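Local coordinates for farnesyl pyrophosphate synthase (Pseudomonas aeruginosa, PDB 3ZOU), which catalyses the condensation of geranyl diphosphate with isopentenyl diphosphate to give the C15 isoprenoid farnesyl diphosphate, releasing pyrophosphate, at residues A[146-151]-A[182-187]; A[188-193]-A[206-211]. All blocks are in the same frame, centred on the assembly; numbering follows the deposited sequence.

Contact 1: residues A[146-151]-A[182-187]; sequences ARAAGS and TGALIE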
loop_
_atom_site.group_PDB
_atom_site.type_symbol
_atom_site.label_atom_id
_atom_site.label_comp_id
_atom_site.label_asym_id
_atom_site.label_seq_id
_atom_site.Cartn_x
_atom_site.Cartn_y
_atom_site.Cartn_z
ATOM N N ALA A 146 4.256 6.439 3.225
ATOM C CA ALA A 146 3.626 6.322 1.864
ATOM C C ALA A 146 4.485 7.009 0.851
ATOM O O ALA A 146 4.681 6.485 -0.224
ATOM C CB ALA A 146 2.244 6.921 1.858
ATOM N N ARG A 147 5.051 8.165 1.197
ATOM C CA ARG A 147 5.948 8.866 0.259
ATOM C C ARG A 147 7.239 8.103 0.039
ATOM O O ARG A 147 7.721 7.931 -1.101
ATOM C CB ARG A 147 6.299 10.254 0.736
ATOM C CG ARG A 147 5.197 11.222 0.845
ATOM C CD ARG A 147 5.766 12.565 1.368
ATOM N NE ARG A 147 4.757 13.633 1.439
ATOM C CZ ARG A 147 4.837 14.726 2.212
ATOM N NH1 ARG A 147 5.860 14.929 3.046
ATOM N NH2 ARG A 147 3.862 15.628 2.171
ATOM N N ALA A 148 7.773 7.556 1.122
ATOM C CA ALA A 148 9.010 6.803 0.994
ATOM C C ALA A 148 8.865 5.505 0.266
ATOM O O ALA A 148 9.843 5.006 -0.333
ATOM C CB ALA A 148 9.569 6.512 2.382
ATOM N N ALA A 149 7.704 4.838 0.421
ATOM C CA ALA A 149 7.492 3.489 -0.151
ATOM C C ALA A 149 7.093 3.603 -1.628
ATOM O O ALA A 149 7.274 2.596 -2.351
ATOM C CB ALA A 149 6.427 2.756 0.564
ATOM N N GLY A 150 6.564 4.758 -2.032
ATOM C CA GLY A 150 5.892 4.879 -3.314
ATOM C C GLY A 150 6.788 5.253 -4.472
ATOM O O GLY A 150 8.026 5.032 -4.475
ATOM N N SER A 151 6.146 5.729 -5.559
ATOM C CA SER A 151 6.839 5.989 -6.770
ATOM C C SER A 151 7.876 7.098 -6.764
ATOM O O SER A 151 8.696 7.178 -7.684
ATOM C CB SER A 151 5.816 6.184 -7.906
ATOM O OG SER A 151 5.087 4.950 -8.122
ATOM N N THR A 182 16.943 2.253 -1.811
ATOM C CA THR A 182 17.088 1.879 -0.388
ATOM C C THR A 182 17.097 3.076 0.566
ATOM O O THR A 182 16.627 2.934 1.712
ATOM C CB THR A 182 18.296 0.974 -0.164
ATOM O OG1 THR A 182 19.422 1.610 -0.721
ATOM C CG2 THR A 182 18.106 -0.375 -0.787
ATOM N N GLY A 183 17.546 4.253 0.129
ATOM C CA GLY A 183 17.666 5.389 1.029
ATOM C C GLY A 183 16.315 5.834 1.569
ATOM O O GLY A 183 16.187 6.147 2.738
ATOM N N ALA A 184 15.281 5.878 0.733
ATOM C CA ALA A 184 14.043 6.445 1.175
ATOM C C ALA A 184 13.487 5.690 2.394
ATOM O O ALA A 184 12.983 6.317 3.321
ATOM C CB ALA A 184 13.005 6.450 0.042
ATOM N N LEU A 185 13.511 4.399 2.323
ATOM C CA LEU A 185 12.896 3.570 3.362
ATOM C C LEU A 185 13.798 3.584 4.607
ATOM O O LEU A 185 13.256 3.498 5.726
ATOM C CB LEU A 185 12.569 2.194 2.824
ATOM C CG LEU A 185 11.855 1.279 3.801
ATOM C CD1 LEU A 185 10.522 1.793 4.227
ATOM C CD2 LEU A 185 11.669 -0.116 3.146
ATOM N N ILE A 186 15.121 3.615 4.413
ATOM C CA ILE A 186 16.036 3.766 5.570
ATOM C C ILE A 186 15.738 5.065 6.284
ATOM O O ILE A 186 15.596 5.113 7.547
ATOM C CB ILE A 186 17.489 3.609 5.113
ATOM C CG1 ILE A 186 17.740 2.143 4.806
ATOM C CG2 ILE A 186 18.458 4.174 6.150
ATOM C CD1 ILE A 186 18.958 1.922 3.986
ATOM N N GLU A 187 15.603 6.136 5.546
ATOM C CA GLU A 187 15.307 7.452 6.060
ATOM C C GLU A 187 13.963 7.436 6.790
ATOM O O GLU A 187 13.777 7.971 7.868
ATOM C CB GLU A 187 15.425 8.585 5.013
ATOM C CG GLU A 187 16.846 8.739 4.528
ATOM C CD GLU A 187 17.045 9.159 3.090
ATOM O OE1 GLU A 187 16.211 9.961 2.643
ATOM O OE2 GLU A 187 18.072 8.688 2.472
#
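Ala148 and Ala184 meet where helix 135-149 comes to its end against the middle of helix 171-196, and the two backbones come unusually close, with CA of Ala148 5.0 Å from CA of Ala184. Followed from its start, segment 146-151 first turns outward: Arg147, a long and exposed side chain, leads away from helix 171-196 and makes a weak, long ion pair with Glu123 of the second subunit. Ala148 then faces the partner helix squarely. Its CB rests 3.5 Å from Ala184 O, and the exchange is reciprocal, since CB of Ala184 sits 3.5 Å from Ala148 O; the two methyls themselves, CB of Ala148 and CB of Ala184, are 4.2 Å apart. Each methyl thus lies against the other residue's backbone, and a side chain no larger than a methyl suits such a tight approach. Such packing of antiparallel helices belongs to the all-alpha isoprenoid synthase fold, in which a bundle of helices surrounds the prenyl substrate. Leu185, next to Ala184, approaches with its backbone: its N is 4.5 Å from CB of Ala148. With CG anti to the backbone N (chi1 -177°), the isobutyl group stays clear of Ala148 and packs on Ile76 and His77 of helix 67-85, about 7 Å from the bound geranyl diphosphate. Ala149, small and buried, also packs on Ile76. At Gly150 the chain leaves helical geometry, its N still giving a weak hydrogen bond to Ala146 O at 3.1 Å; having no side chain, glycine avoids crowding that oxygen. Ser151, already in the loop, packs on Met36 of the second subunit.

Contact 2: residues A[188-193]-A[206-211]; sequences ASVRLG and AALERY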
loop_
_atom_site.group_PDB
_atom_site.type_symbol
_atom_site.label_atom_id
_atom_site.label_comp_id
_atom_site.label_asym_id
_atom_site.label_seq_id
_atom_site.Cartn_x
_atom_site.Cartn_y
_atom_site.Cartn_z
ATOM N N ALA A 188 12.979 6.774 6.208
ATOM C CA ALA A 188 11.658 6.684 6.833
ATOM C C ALA A 188 11.663 5.890 8.114
ATOM O O ALA A 188 10.901 6.176 9.012
ATOM C CB ALA A 188 10.660 6.010 5.817
ATOM N N SER A 189 12.525 4.885 8.175
ATOM C CA SER A 189 12.607 4.052 9.383
ATOM C C SER A 189 13.086 4.931 10.553
ATOM O O SER A 189 12.523 4.906 11.622
ATOM C CB SER A 189 13.592 2.903 9.172
ATOM O OG SER A 189 13.080 2.036 8.128
ATOM N N VAL A 190 14.141 5.670 10.303
ATOM C CA VAL A 190 14.633 6.644 11.297
ATOM C C VAL A 190 13.567 7.727 11.650
ATOM O O VAL A 190 13.324 8.050 12.818
ATOM C CB VAL A 190 15.953 7.259 10.825
ATOM C CG1 VAL A 190 16.331 8.491 11.632
ATOM C CG2 VAL A 190 17.039 6.195 10.816
ATOM N N ARG A 191 12.919 8.304 10.641
ATOM C CA ARG A 191 11.956 9.352 10.847
ATOM C C ARG A 191 10.775 8.810 11.667
ATOM O O ARG A 191 10.310 9.477 12.598
ATOM C CB ARG A 191 11.435 9.917 9.464
ATOM C CG ARG A 191 10.288 10.904 9.583
ATOM C CD ARG A 191 10.582 12.113 10.429
ATOM N NE ARG A 191 11.738 12.826 9.939
ATOM C CZ ARG A 191 11.723 13.938 9.182
ATOM N NH1 ARG A 191 10.601 14.573 8.915
ATOM N NH2 ARG A 191 12.873 14.456 8.767
ATOM N N LEU A 192 10.270 7.616 11.343
ATOM C CA LEU A 192 9.119 7.075 12.047
ATOM C C LEU A 192 9.461 6.763 13.509
ATOM O O LEU A 192 8.633 6.998 14.373
ATOM C CB LEU A 192 8.598 5.844 11.328
ATOM C CG LEU A 192 7.449 6.119 10.376
ATOM C CD1 LEU A 192 7.760 7.121 9.300
ATOM C CD2 LEU A 192 6.971 4.805 9.759
ATOM N N GLY A 193 10.646 6.201 13.727
ATOM C CA GLY A 193 11.052 5.944 15.134
ATOM C C GLY A 193 11.175 7.248 15.882
ATOM O O GLY A 193 10.736 7.343 17.034
ATOM N N ALA A 206 16.023 16.698 11.282
ATOM C CA ALA A 206 16.887 16.981 10.195
ATOM C C ALA A 206 18.226 16.255 10.399
ATOM O O ALA A 206 18.837 15.751 9.451
ATOM C CB ALA A 206 17.089 18.490 10.056
ATOM N N ALA A 207 18.737 16.313 11.643
ATOM C CA ALA A 207 19.965 15.619 11.945
ATOM C C ALA A 207 19.871 14.146 11.727
ATOM O O ALA A 207 20.762 13.531 11.185
ATOM C CB ALA A 207 20.364 15.903 13.398
ATOM N N LEU A 208 18.779 13.588 12.184
ATOM C CA LEU A 208 18.546 12.156 11.993
ATOM C C LEU A 208 18.382 11.799 10.550
ATOM O O LEU A 208 18.824 10.728 10.087
ATOM C CB LEU A 208 17.359 11.687 12.881
ATOM C CG LEU A 208 17.624 11.500 14.369
ATOM C CD1 LEU A 208 16.315 11.341 15.090
ATOM C CD2 LEU A 208 18.543 10.319 14.689
ATOM N N GLU A 209 17.791 12.712 9.756
ATOM C CA GLU A 209 17.773 12.527 8.291
ATOM C C GLU A 209 19.161 12.514 7.620
ATOM O O GLU A 209 19.446 11.644 6.805
ATOM C CB GLU A 209 16.831 13.545 7.651
ATOM C CG GLU A 209 16.814 13.414 6.144
ATOM C CD GLU A 209 15.885 14.451 5.526
ATOM O OE1 GLU A 209 14.647 14.250 5.567
ATOM O OE2 GLU A 209 16.395 15.481 5.061
ATOM N N ARG A 210 20.058 13.402 8.077
ATOM C CA ARG A 210 21.422 13.396 7.606
ATOM C C ARG A 210 22.117 12.063 7.943
ATOM O O ARG A 210 22.879 11.519 7.118
ATOM C CB ARG A 210 22.187 14.600 8.159
ATOM C CG ARG A 210 21.756 15.884 7.536
ATOM C CD ARG A 210 22.840 16.959 7.835
ATOM N NE ARG A 210 22.936 17.282 9.216
ATOM C CZ ARG A 210 22.069 18.048 9.890
ATOM N NH1 ARG A 210 20.990 18.596 9.322
ATOM N NH2 ARG A 210 22.260 18.270 11.171
ATOM N N TYR A 211 21.913 11.628 9.177
ATOM C CA TYR A 211 22.440 10.337 9.609
ATOM C C TYR A 211 22.017 9.257 8.645
ATOM O O TYR A 211 22.798 8.406 8.239
ATOM C CB TYR A 211 22.021 10.087 11.085
ATOM C CG TYR A 211 22.263 8.649 11.536
ATOM C CD1 TYR A 211 21.337 7.664 11.302
ATOM C CD2 TYR A 211 23.458 8.281 12.076
ATOM C CE1 TYR A 211 21.534 6.361 11.649
ATOM C CE2 TYR A 211 23.705 6.947 12.426
ATOM C CZ TYR A 211 22.742 5.983 12.232
ATOM O OH TYR A 211 22.980 4.672 12.535
#
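Val190 and Leu208 make the apolar half of this contact, and Arg191 with Glu209, one residue further along each helix, make the charged half. In Val190 CG1 stands anti to the backbone N (chi1 166°), which carries this methyl across to Leu208, where it touches CB at 3.6 Å and approaches the main-chain O of Leu208 at 3.7 Å. The branched valine is short and stiff, well suited to a buried helix interface, and it also packs on Leu51 and Ala55 of helix 47-58. Leu208 answers with its CB and, more loosely, with CD2, 4.2 Å from CG1 of Val190; the same leucine touches Leu274 and Phe277, tying the helix pair to the loop beyond helix 256-273. On the partly exposed side, Arg191 bends at chi2 (58°) and again at chi3, and its guanidinium ends closer to helix 202-227 than the direction of its CA-CB bond would suggest, whereas Glu209 reaches out with an extended chain. NH2 of Arg191 lies 3.7 Å from OE1 of Glu209, a long salt bridge. Although the guanidinium and carboxylate planes are only 10° apart, the oxygen lies well out of the guanidinium plane and no N-H points at it, so attraction here is electrostatic rather than directional. Arg144 of helix 135-149 brings a second positive charge close to Arg191, which would probably make the negative charge of Glu209 more welcome. With the apolar pair buried and the ion pair partly exposed, these two consecutive antiparallel helices, joined by a short connection, form a helical hairpin of the all-alpha isoprenoid synthase fold.

Contacts 1 and 2 follow one another along the chain, their centres 12 Å apart, and share helix 171-196: residues 182-187 serve the first and residues 188-193 the second, the next turns of the same helix. Contact 1 joins it to helix 135-149, contact 2 to helix 202-227, so the shared helix is packed between an earlier and a later neighbour. The two meet directly where CB of Ala148 lies 3.6 Å from CB of Ala188. Thr182, at the start of the shared segments, touches geranyl diphosphate, so contact 1 lies nearer that substrate, while contact 2 continues the packing farther along the helix, away from it.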